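Local atomic coordinates of conserved protein (Methanothermobacter thermautotrophicus, PDB entry 2WNY), a protein that is of unknown function but belongs to the DUF54 family, is linked to the exosome superoperon and probably binds RNA. Residues Met7-Ser12 and Lys119-Ala124; Tyr13-Tyr18 and Thr53-Arg58; Glu28-Val33 and Asp114-Lys119. The protein carries 1 engineered substitution. All coordinates share one frame; numbering follows the deposited sequence.

Contact 1: Met7-Ser12 and Lys119-Ala124; sequences MIHNIS and KIKVEA
Met7-Ser12 and Lys119-Ala124 pair as antiparallel neighbours in the middle of a six-stranded sheet, near the ends of strands 8-17 and 115-122. Ser12 and Lys119 form a regular hydrogen-bonded pair, whereas at His9 the first strand turns a corner and the pairing becomes irregular; there His9 N donates to Lys121 O at 2.6 Å. On the apolar face, Ile8 CG2 presses against Ile120 CG2 at 3.5 Å, tighter than usual for two methyls, while Ile11 lies beside Ile120 and points the same way. Helix 62-76 covers Ile8 and Ile11 through Leu65. The opposite face is polar. The side chain of Asn10, with CG between the backbone N and the carbonyl carbon (chi1 66°), lies across the stem of Lys121, its ND2 3.5 Å from Lys121 CD. Lys119 bends at its last two torsions, which returns NZ to a water 2.7 Å away. That water accepts from Lys119 NZ and Ser12 OG and donates to Asn10 OD1 (2.6 Å) and Lys119 O. Beyond the corner, the His9 ring has Glu123 CB over one face and brings NE2 to 3.4 Å from Glu123 CA; ring and carboxylate stand nearly perpendicular, 80° apart. The extended Glu123 side chain carries OE1 to 2.7 Å from Met7 N, which meets it from above the carboxylate plane, 55° out. Met7 O accepts from Glu123 N (2.9 Å) and from a second water, which also donates to Glu123 O, itself bonded to Asn135 on helix 129-139. Past the corner, carboxylate and water thus add to the backbone bonds; each end of the contact has a bridging water, and at the Met7 end the carboxylate also grips a backbone N.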
loop_
_atom_site.group_PDB
_atom_site.type_symbol
_atom_site.label_atom_id
_atom_site.label_comp_id
_atom_site.label_asym_id
_atom_site.label_seq_id
_atom_site.Cartn_x
_atom_site.Cartn_y
_atom_site.Cartn_z
ATOM N N MET A 7 4.885 -3.833 -14.370
ATOM C CA MET A 7 5.513 -3.547 -13.055
ATOM C C MET A 7 4.690 -4.115 -11.909
ATOM O O MET A 7 5.203 -4.904 -11.102
ATOM C CB MET A 7 5.743 -2.050 -12.809
ATOM C CG MET A 7 6.591 -1.366 -13.855
ATOM S SD MET A 7 7.148 0.239 -13.223
ATOM C CE MET A 7 8.125 0.777 -14.635
ATOM N N ILE A 8 3.433 -3.687 -11.833
ATOM C CA ILE A 8 2.495 -4.208 -10.845
ATOM C C ILE A 8 1.144 -4.459 -11.524
ATOM O O ILE A 8 0.746 -3.747 -12.459
ATOM C CB ILE A 8 2.342 -3.274 -9.592
ATOM C CG1 ILE A 8 1.787 -1.895 -9.989
ATOM C CG2 ILE A 8 3.652 -3.142 -8.866
ATOM C CD1 ILE A 8 1.433 -0.998 -8.811
ATOM N N HIS A 9 0.457 -5.501 -11.083
ATOM C CA HIS A 9 -0.824 -5.877 -11.704
ATOM C C HIS A 9 -1.972 -5.089 -11.103
ATOM O O HIS A 9 -2.875 -4.594 -11.797
ATOM C CB HIS A 9 -1.042 -7.375 -11.529
ATOM C CG HIS A 9 -0.111 -8.204 -12.350
ATOM N ND1 HIS A 9 -0.063 -8.119 -13.725
ATOM C CD2 HIS A 9 0.797 -9.144 -11.999
ATOM C CE1 HIS A 9 0.843 -8.963 -14.186
ATOM N NE2 HIS A 9 1.372 -9.605 -13.160
ATOM N N ASN A 10 -1.926 -4.972 -9.784
ATOM C CA ASN A 10 -2.983 -4.305 -9.042
ATOM C C ASN A 10 -2.466 -3.991 -7.637
ATOM O O ASN A 10 -1.406 -4.501 -7.229
ATOM C CB ASN A 10 -4.240 -5.186 -9.014
ATOM C CG ASN A 10 -4.044 -6.475 -8.218
ATOM O OD1 ASN A 10 -3.794 -6.432 -7.020
ATOM N ND2 ASN A 10 -4.167 -7.617 -8.884
ATOM N N ILE A 11 -3.197 -3.151 -6.910
ATOM C CA ILE A 11 -2.889 -2.888 -5.499
ATOM C C ILE A 11 -4.182 -3.039 -4.714
ATOM O O ILE A 11 -5.204 -2.415 -5.072
ATOM C CB ILE A 11 -2.393 -1.442 -5.265
ATOM C CG1 ILE A 11 -1.204 -1.121 -6.168
ATOM C CG2 ILE A 11 -2.007 -1.249 -3.785
ATOM C CD1 ILE A 11 -0.583 0.239 -5.917
ATOM N N SER A 12 -4.150 -3.885 -3.688
ATOM C CA SER A 12 -5.234 -3.950 -2.716
ATOM C C SER A 12 -4.805 -3.037 -1.566
ATOM O O SER A 12 -3.615 -3.000 -1.214
ATOM C CB SER A 12 -5.438 -5.369 -2.195
ATOM O OG SER A 12 -5.969 -6.216 -3.189
ATOM N N LYS A 119 -1.340 -4.330 -0.339
ATOM C CA LYS A 119 -0.941 -5.623 -0.883
ATOM C C LYS A 119 -0.714 -5.377 -2.369
ATOM O O LYS A 119 -1.666 -5.214 -3.146
ATOM C CB LYS A 119 -2.013 -6.684 -0.641
ATOM C CG LYS A 119 -1.666 -8.059 -1.215
ATOM C CD LYS A 119 -2.727 -9.108 -0.894
ATOM C CE LYS A 119 -3.826 -9.181 -1.959
ATOM N NZ LYS A 119 -3.304 -9.549 -3.314
ATOM N N ILE A 120 0.548 -5.306 -2.752
ATOM C CA ILE A 120 0.913 -4.959 -4.121
ATOM C C ILE A 120 1.248 -6.221 -4.949
ATOM O O ILE A 120 2.262 -6.894 -4.700
ATOM C CB ILE A 120 2.110 -3.977 -4.153
ATOM C CG1 ILE A 120 1.828 -2.716 -3.329
ATOM C CG2 ILE A 120 2.439 -3.578 -5.633
ATOM C CD1 ILE A 120 3.102 -1.880 -3.001
ATOM N N LYS A 121 0.400 -6.530 -5.937
ATOM C CA LYS A 121 0.655 -7.662 -6.839
ATOM C C LYS A 121 1.709 -7.292 -7.894
ATOM O O LYS A 121 1.418 -6.651 -8.907
ATOM C CB LYS A 121 -0.633 -8.191 -7.491
ATOM C CG LYS A 121 -0.454 -9.576 -8.180
ATOM C CD LYS A 121 -1.777 -10.104 -8.692
ATOM C CE LYS A 121 -1.587 -11.372 -9.508
ATOM N NZ LYS A 121 -2.884 -11.808 -10.078
ATOM N N VAL A 122 2.935 -7.729 -7.640
ATOM C CA VAL A 122 4.066 -7.420 -8.482
ATOM C C VAL A 122 4.038 -8.287 -9.735
ATOM O O VAL A 122 3.812 -9.500 -9.659
ATOM C CB VAL A 122 5.392 -7.595 -7.707
ATOM C CG1 VAL A 122 6.622 -7.395 -8.617
ATOM C CG2 VAL A 122 5.421 -6.639 -6.503
ATOM N N GLU A 123 4.230 -7.649 -10.887
ATOM C CA GLU A 123 4.413 -8.379 -12.145
ATOM C C GLU A 123 5.605 -9.301 -11.985
ATOM O O GLU A 123 6.739 -8.841 -11.762
ATOM C CB GLU A 123 4.637 -7.418 -13.310
ATOM C CG GLU A 123 4.657 -8.085 -14.675
ATOM C CD GLU A 123 5.023 -7.108 -15.787
ATOM O OE1 GLU A 123 5.759 -6.123 -15.534
ATOM O OE2 GLU A 123 4.572 -7.327 -16.927
ATOM N N ALA A 124 5.342 -10.605 -12.061
ATOM C CA ALA A 124 6.367 -11.609 -11.827
ATOM C C ALA A 124 5.970 -12.944 -12.447
ATOM O O ALA A 124 4.891 -13.477 -12.194
ATOM C CB ALA A 124 6.626 -11.760 -10.331
HETATM O O HOH W 1 7.514 -6.166 -11.547
HETATM O O HOH W 2 -3.191 -7.147 -4.558
#

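Contact 2: Tyr13-Tyr18 and Thr53-Arg58; sequences YCLMVY and TVLRGR. Engineered in segment 13-18: Cys14 (natural residue Arg).
The Tyr13 ring lies over Gly57: Gly57 CA sits above one face, 3.8 Å from the ring centroid and 24° off the normal, a CH-pi contact, while Leu55 O approaches the ring obliquely. The guanidinium of Arg56 is the other flat group, with Cys14 SG over one face, 4.1 Å above the plane and displaced toward the rim; Cys14 is an engineered residue in place of the natural arginine. The charged end of Arg56 turns to Glu42 on the next strand, where NE forms a salt bridge. Tyr13 reaches across because CG stands between the backbone N and the carbonyl carbon (chi1 65°), and the absence of a side chain on Gly57 lets the ring settle directly on the backbone. An alanine in place of Tyr13 is likely to open a gap between Gly57 and Leu30 of helix 23-30, stripping the glycine of its aromatic cover. Strands 8-17 and 51-59 are antiparallel neighbours here, with Tyr13-Gly57, Leu15-Leu55 and Val17-Thr53 as successive hydrogen-bonded pairs. Leu55 N donates almost straight down the carbonyl of Leu15, 2.8 Å from Leu15 O. Between these pairs, CA-H groups turn to carbonyls, as Arg56 CA does to Tyr13 O at 3.2 Å. Tyr13, Leu15, Val17 and Leu55 form the buried face, on which helix 23-30 packs with Leu30 against Tyr13 and Val26 against the other three. There Val17 CG2 meets Leu55 CD1 at 3.6 Å, and Leu15 CD2 touches Leu55 CB at 3.8 Å. On the reverse face, Cys14 SG rests 3.7 Å from Val54 CG1, and the bent chain of Met16 runs alongside Val54 in the same direction, bringing Met16 CE to Val54 CG2 at 3.9 Å.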
loop_
_atom_site.group_PDB
_atom_site.type_symbol
_atom_site.label_atom_id
_atom_site.label_comp_id
_atom_site.label_asym_id
_atom_site.label_seq_id
_atom_site.Cartn_x
_atom_site.Cartn_y
_atom_site.Cartn_z
ATOM N N TYR A 13 -5.752 -2.300 -0.995
ATOM C CA TYR A 13 -5.430 -1.446 0.152
ATOM C C TYR A 13 -6.494 -1.563 1.217
ATOM O O TYR A 13 -7.678 -1.866 0.932
ATOM C CB TYR A 13 -5.184 0.016 -0.264
ATOM C CG TYR A 13 -6.405 0.694 -0.832
ATOM C CD1 TYR A 13 -7.373 1.256 0.014
ATOM C CD2 TYR A 13 -6.603 0.768 -2.202
ATOM C CE1 TYR A 13 -8.506 1.861 -0.498
ATOM C CE2 TYR A 13 -7.724 1.366 -2.716
ATOM C CZ TYR A 13 -8.668 1.924 -1.860
ATOM O OH TYR A 13 -9.778 2.522 -2.377
ATOM N N CYS A 14 -6.051 -1.367 2.456
ATOM C CA CYS A 14 -6.902 -1.431 3.607
ATOM C C CYS A 14 -6.446 -0.362 4.615
ATOM O O CYS A 14 -5.249 -0.217 4.852
ATOM C CB CYS A 14 -6.762 -2.839 4.214
ATOM S SG CYS A 14 -7.845 -3.119 5.524
ATOM N N LEU A 15 -7.379 0.379 5.210
ATOM C CA LEU A 15 -7.039 1.238 6.386
ATOM C C LEU A 15 -8.273 1.438 7.228
ATOM O O LEU A 15 -9.389 1.103 6.795
ATOM C CB LEU A 15 -6.325 2.554 6.031
ATOM C CG LEU A 15 -7.043 3.719 5.349
ATOM C CD1 LEU A 15 -6.157 4.948 5.431
ATOM C CD2 LEU A 15 -7.413 3.385 3.906
ATOM N N MET A 16 -8.066 1.896 8.459
ATOM C CA MET A 16 -9.120 1.873 9.444
ATOM C C MET A 16 -9.461 3.264 9.898
ATOM O O MET A 16 -8.606 4.162 9.904
ATOM C CB MET A 16 -8.708 1.004 10.639
ATOM C CG MET A 16 -7.517 0.133 10.307
ATOM S SD MET A 16 -7.619 -1.520 10.936
ATOM C CE MET A 16 -8.190 -2.326 9.449
ATOM N N VAL A 17 -10.724 3.434 10.264
ATOM C CA VAL A 17 -11.178 4.694 10.843
ATOM C C VAL A 17 -11.721 4.366 12.227
ATOM O O VAL A 17 -12.761 3.691 12.349
ATOM C CB VAL A 17 -12.296 5.355 10.024
ATOM C CG1 VAL A 17 -12.652 6.726 10.618
ATOM C CG2 VAL A 17 -11.895 5.501 8.542
ATOM N N TYR A 18 -11.032 4.864 13.246
ATOM C CA TYR A 18 -11.468 4.676 14.623
ATOM C C TYR A 18 -12.504 5.750 14.996
ATOM O O TYR A 18 -12.742 6.707 14.241
ATOM C CB TYR A 18 -10.265 4.629 15.573
ATOM C CG TYR A 18 -9.504 3.328 15.427
ATOM C CD1 TYR A 18 -9.789 2.235 16.246
ATOM C CD2 TYR A 18 -8.542 3.169 14.427
ATOM C CE1 TYR A 18 -9.132 1.024 16.088
ATOM C CE2 TYR A 18 -7.880 1.954 14.253
ATOM C CZ TYR A 18 -8.179 0.895 15.077
ATOM O OH TYR A 18 -7.542 -0.295 14.905
ATOM N N THR A 53 -14.538 1.685 10.891
ATOM C CA THR A 53 -14.879 1.512 9.506
ATOM C C THR A 53 -13.593 1.063 8.851
ATOM O O THR A 53 -12.550 1.675 9.043
ATOM C CB THR A 53 -15.344 2.818 8.848
ATOM O OG1 THR A 53 -16.532 3.254 9.492
ATOM C CG2 THR A 53 -15.676 2.575 7.377
ATOM N N VAL A 54 -13.668 -0.026 8.099
ATOM C CA VAL A 54 -12.539 -0.409 7.244
ATOM C C VAL A 54 -12.768 0.211 5.877
ATOM O O VAL A 54 -13.853 0.070 5.307
ATOM C CB VAL A 54 -12.417 -1.956 7.117
ATOM C CG1 VAL A 54 -11.479 -2.340 5.980
ATOM C CG2 VAL A 54 -11.916 -2.530 8.414
ATOM N N LEU A 55 -11.756 0.913 5.377
ATOM C CA LEU A 55 -11.764 1.423 4.009
ATOM C C LEU A 55 -10.884 0.516 3.176
ATOM O O LEU A 55 -9.683 0.431 3.421
ATOM C CB LEU A 55 -11.217 2.862 3.971
ATOM C CG LEU A 55 -12.000 3.834 4.868
ATOM C CD1 LEU A 55 -11.202 5.156 5.039
ATOM C CD2 LEU A 55 -13.411 4.110 4.317
ATOM N N ARG A 56 -11.491 -0.169 2.219
ATOM C CA ARG A 56 -10.814 -1.146 1.377
ATOM C C ARG A 56 -11.006 -0.854 -0.115
ATOM O O ARG A 56 -12.016 -0.292 -0.532
ATOM C CB ARG A 56 -11.412 -2.526 1.627
ATOM C CG ARG A 56 -10.848 -3.304 2.756
ATOM C CD ARG A 56 -11.475 -4.712 2.741
ATOM N NE ARG A 56 -11.755 -5.214 4.088
ATOM C CZ ARG A 56 -10.974 -6.044 4.779
ATOM N NH1 ARG A 56 -9.834 -6.492 4.260
ATOM N NH2 ARG A 56 -11.336 -6.421 5.998
ATOM N N GLY A 57 -10.051 -1.292 -0.924
ATOM C CA GLY A 57 -10.197 -1.206 -2.368
ATOM C C GLY A 57 -9.210 -2.136 -3.027
ATOM O O GLY A 57 -8.231 -2.587 -2.404
ATOM N N ARG A 58 -9.517 -2.467 -4.270
ATOM C CA ARG A 58 -8.581 -3.122 -5.168
ATOM C C ARG A 58 -8.547 -2.248 -6.406
ATOM O O ARG A 58 -9.578 -1.998 -7.071
ATOM C CB ARG A 58 -8.994 -4.561 -5.471
ATOM C CG ARG A 58 -7.876 -5.398 -6.101
ATOM C CD ARG A 58 -8.426 -6.733 -6.551
ATOM N NE ARG A 58 -7.767 -7.265 -7.749
ATOM C CZ ARG A 58 -7.775 -6.693 -8.958
ATOM N NH1 ARG A 58 -8.378 -5.523 -9.165
ATOM N NH2 ARG A 58 -7.155 -7.290 -9.971
#

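Contact 3: Glu28-Val33 and Asp114-Lys119; sequences EALRNV and DAIHLK
Ile116 and Val33 meet tip to tip, and the methyl Ile116 CD1 carries most of the contact. It lies 3.9 Å from Val33 CG2, and at the same distance from Leu30 CA and from the carbonyl oxygen Ala29 O, so it rests against the backbone of the helix end as much as against side chains. The two branches of Val33 divide the work: CG1, anti to the backbone N (chi1 175°), crosses Leu118 and comes 3.9 Å from Leu118 CD1, while CG2 takes Ile116. The helix side chains sit farther off: Leu30 CD1 is 4.3 Å from Ile116 CG2 and Ala29 CB 4.5 Å from Ile116 CD1. No hydrogen bond joins the segments across this apolar side; on the solvent side of the same turn, Arg31 points away from the strand, its NH2 bonded to Ala37 O. The turn that brings Val33 inward is closed by Val33 N donating to Leu30 O at 2.8 Å. Ala102 of helix 99-103 and Leu15 of the neighbouring strand also touch Ile116. The arrangement is that of an alpha+beta fold, in which a helix and the turn after it pack their apolar side chains on one face of an antiparallel sheet.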
loop_
_atom_site.group_PDB
_atom_site.type_symbol
_atom_site.label_atom_id
_atom_site.label_comp_id
_atom_site.label_asym_id
_atom_site.label_seq_id
_atom_site.Cartn_x
_atom_site.Cartn_y
_atom_site.Cartn_z
ATOM N N GLU A 28 -8.037 11.554 3.116
ATOM C CA GLU A 28 -6.952 12.442 2.638
ATOM C C GLU A 28 -5.577 11.755 2.747
ATOM O O GLU A 28 -4.767 11.827 1.821
ATOM C CB GLU A 28 -6.950 13.772 3.387
ATOM C CG GLU A 28 -5.933 14.785 2.876
ATOM C CD GLU A 28 -5.831 16.005 3.787
ATOM O OE1 GLU A 28 -6.760 16.241 4.585
ATOM O OE2 GLU A 28 -4.816 16.721 3.716
ATOM N N ALA A 29 -5.308 11.105 3.883
ATOM C CA ALA A 29 -4.064 10.343 4.058
ATOM C C ALA A 29 -3.917 9.219 3.011
ATOM O O ALA A 29 -2.880 9.080 2.375
ATOM C CB ALA A 29 -3.978 9.773 5.488
ATOM N N LEU A 30 -4.964 8.423 2.821
ATOM C CA LEU A 30 -4.942 7.411 1.755
ATOM C C LEU A 30 -4.624 7.999 0.397
ATOM O O LEU A 30 -3.830 7.427 -0.352
ATOM C CB LEU A 30 -6.291 6.697 1.678
ATOM C CG LEU A 30 -6.562 5.850 0.438
ATOM C CD1 LEU A 30 -5.616 4.630 0.452
ATOM C CD2 LEU A 30 -8.008 5.383 0.435
ATOM N N ARG A 31 -5.234 9.138 0.081
ATOM C CA ARG A 31 -5.000 9.798 -1.223
ATOM C C ARG A 31 -3.639 10.460 -1.361
ATOM O O ARG A 31 -3.292 10.954 -2.437
ATOM C CB ARG A 31 -6.127 10.786 -1.531
ATOM C CG ARG A 31 -7.395 10.031 -1.895
ATOM C CD ARG A 31 -8.568 10.929 -2.147
ATOM N NE ARG A 31 -9.733 10.085 -2.410
ATOM C CZ ARG A 31 -10.996 10.480 -2.308
ATOM N NH1 ARG A 31 -11.288 11.724 -1.953
ATOM N NH2 ARG A 31 -11.970 9.609 -2.563
ATOM N N ASN A 32 -2.861 10.471 -0.281
ATOM C CA ASN A 32 -1.449 10.824 -0.411
ATOM C C ASN A 32 -0.620 9.595 -0.771
ATOM O O ASN A 32 0.573 9.676 -0.991
ATOM C CB ASN A 32 -0.937 11.480 0.863
ATOM C CG ASN A 32 -1.383 12.918 0.982
ATOM O OD1 ASN A 32 -1.639 13.570 -0.021
ATOM N ND2 ASN A 32 -1.503 13.410 2.204
ATOM N N VAL A 33 -1.269 8.438 -0.794
ATOM C CA VAL A 33 -0.592 7.210 -1.164
ATOM C C VAL A 33 -1.191 6.772 -2.495
ATOM O O VAL A 33 -0.468 6.458 -3.438
ATOM C CB VAL A 33 -0.773 6.104 -0.087
ATOM C CG1 VAL A 33 -0.149 4.777 -0.539
ATOM C CG2 VAL A 33 -0.176 6.539 1.272
ATOM N N ASP A 114 -1.132 1.467 13.519
ATOM C CA ASP A 114 -2.173 2.010 12.661
ATOM C C ASP A 114 -1.574 2.416 11.335
ATOM O O ASP A 114 -0.849 3.447 11.210
ATOM C CB ASP A 114 -2.863 3.190 13.335
ATOM C CG ASP A 114 -4.267 3.423 12.810
ATOM O OD1 ASP A 114 -4.847 2.525 12.143
ATOM O OD2 ASP A 114 -4.791 4.516 13.089
ATOM N N ALA A 115 -1.862 1.595 10.333
ATOM C CA ALA A 115 -1.226 1.793 9.053
ATOM C C ALA A 115 -2.186 1.748 7.878
ATOM O O ALA A 115 -3.330 1.288 7.993
ATOM C CB ALA A 115 -0.096 0.771 8.862
ATOM N N ILE A 116 -1.696 2.253 6.759
ATOM C CA ILE A 116 -2.307 2.033 5.471
ATOM C C ILE A 116 -1.666 0.750 4.930
ATOM O O ILE A 116 -0.457 0.714 4.696
ATOM C CB ILE A 116 -2.037 3.215 4.533
ATOM C CG1 ILE A 116 -2.505 4.522 5.206
ATOM C CG2 ILE A 116 -2.748 2.994 3.178
ATOM C CD1 ILE A 116 -2.511 5.732 4.304
ATOM N N HIS A 117 -2.458 -0.313 4.782
ATOM C CA HIS A 117 -1.878 -1.594 4.383
ATOM C C HIS A 117 -2.027 -1.710 2.872
ATOM O O HIS A 117 -3.144 -1.633 2.358
ATOM C CB HIS A 117 -2.605 -2.781 5.030
ATOM C CG HIS A 117 -2.483 -2.853 6.525
ATOM N ND1 HIS A 117 -3.042 -1.917 7.372
ATOM C CD2 HIS A 117 -1.923 -3.795 7.327
ATOM C CE1 HIS A 117 -2.791 -2.252 8.627
ATOM N NE2 HIS A 117 -2.115 -3.387 8.627
ATOM N N LEU A 118 -0.918 -1.909 2.175
ATOM C CA LEU A 118 -0.964 -2.202 0.740
ATOM C C LEU A 118 -0.533 -3.639 0.451
ATOM O O LEU A 118 0.484 -4.130 0.983
ATOM C CB LEU A 118 -0.087 -1.227 -0.030
ATOM C CG LEU A 118 -0.233 0.249 0.355
ATOM C CD1 LEU A 118 0.878 1.056 -0.289
ATOM C CD2 LEU A 118 -1.585 0.790 -0.041
ATOM N N LYS A 119 -1.340 -4.330 -0.339
ATOM C CA LYS A 119 -0.941 -5.623 -0.883
ATOM C C LYS A 119 -0.714 -5.377 -2.369
ATOM O O LYS A 119 -1.666 -5.214 -3.146
ATOM C CB LYS A 119 -2.013 -6.684 -0.641
ATOM C CG LYS A 119 -1.666 -8.059 -1.215
ATOM C CD LYS A 119 -2.727 -9.108 -0.894
ATOM C CE LYS A 119 -3.826 -9.181 -1.959
ATOM N NZ LYS A 119 -3.304 -9.549 -3.314
#

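In the fold
All three contacts involve one sheet: contacts 1 and 2 are strand pairings within it, both using strand 8-17, and contact 3 packs helix 23-30 and the turn after it on its face. Contacts 1 and 3 share Lys119 of strand 115-122. Contacts 2 and 3 are closest, with centres 9 Å apart; Cys14 O and His117 N, 2.8 Å apart, probably form a hydrogen bond between their strands, and Leu15 CD1 packs on Ile116 CG1 at 3.7 Å. The centre of contact 1 lies 18 Å from that of contact 2 and 16 Å from that of contact 3. Arg58 packs against Asn10 and Ser12, linking contacts 1 and 2. The bound nickel ion is remote, about 14 Å from the side chain of Met16.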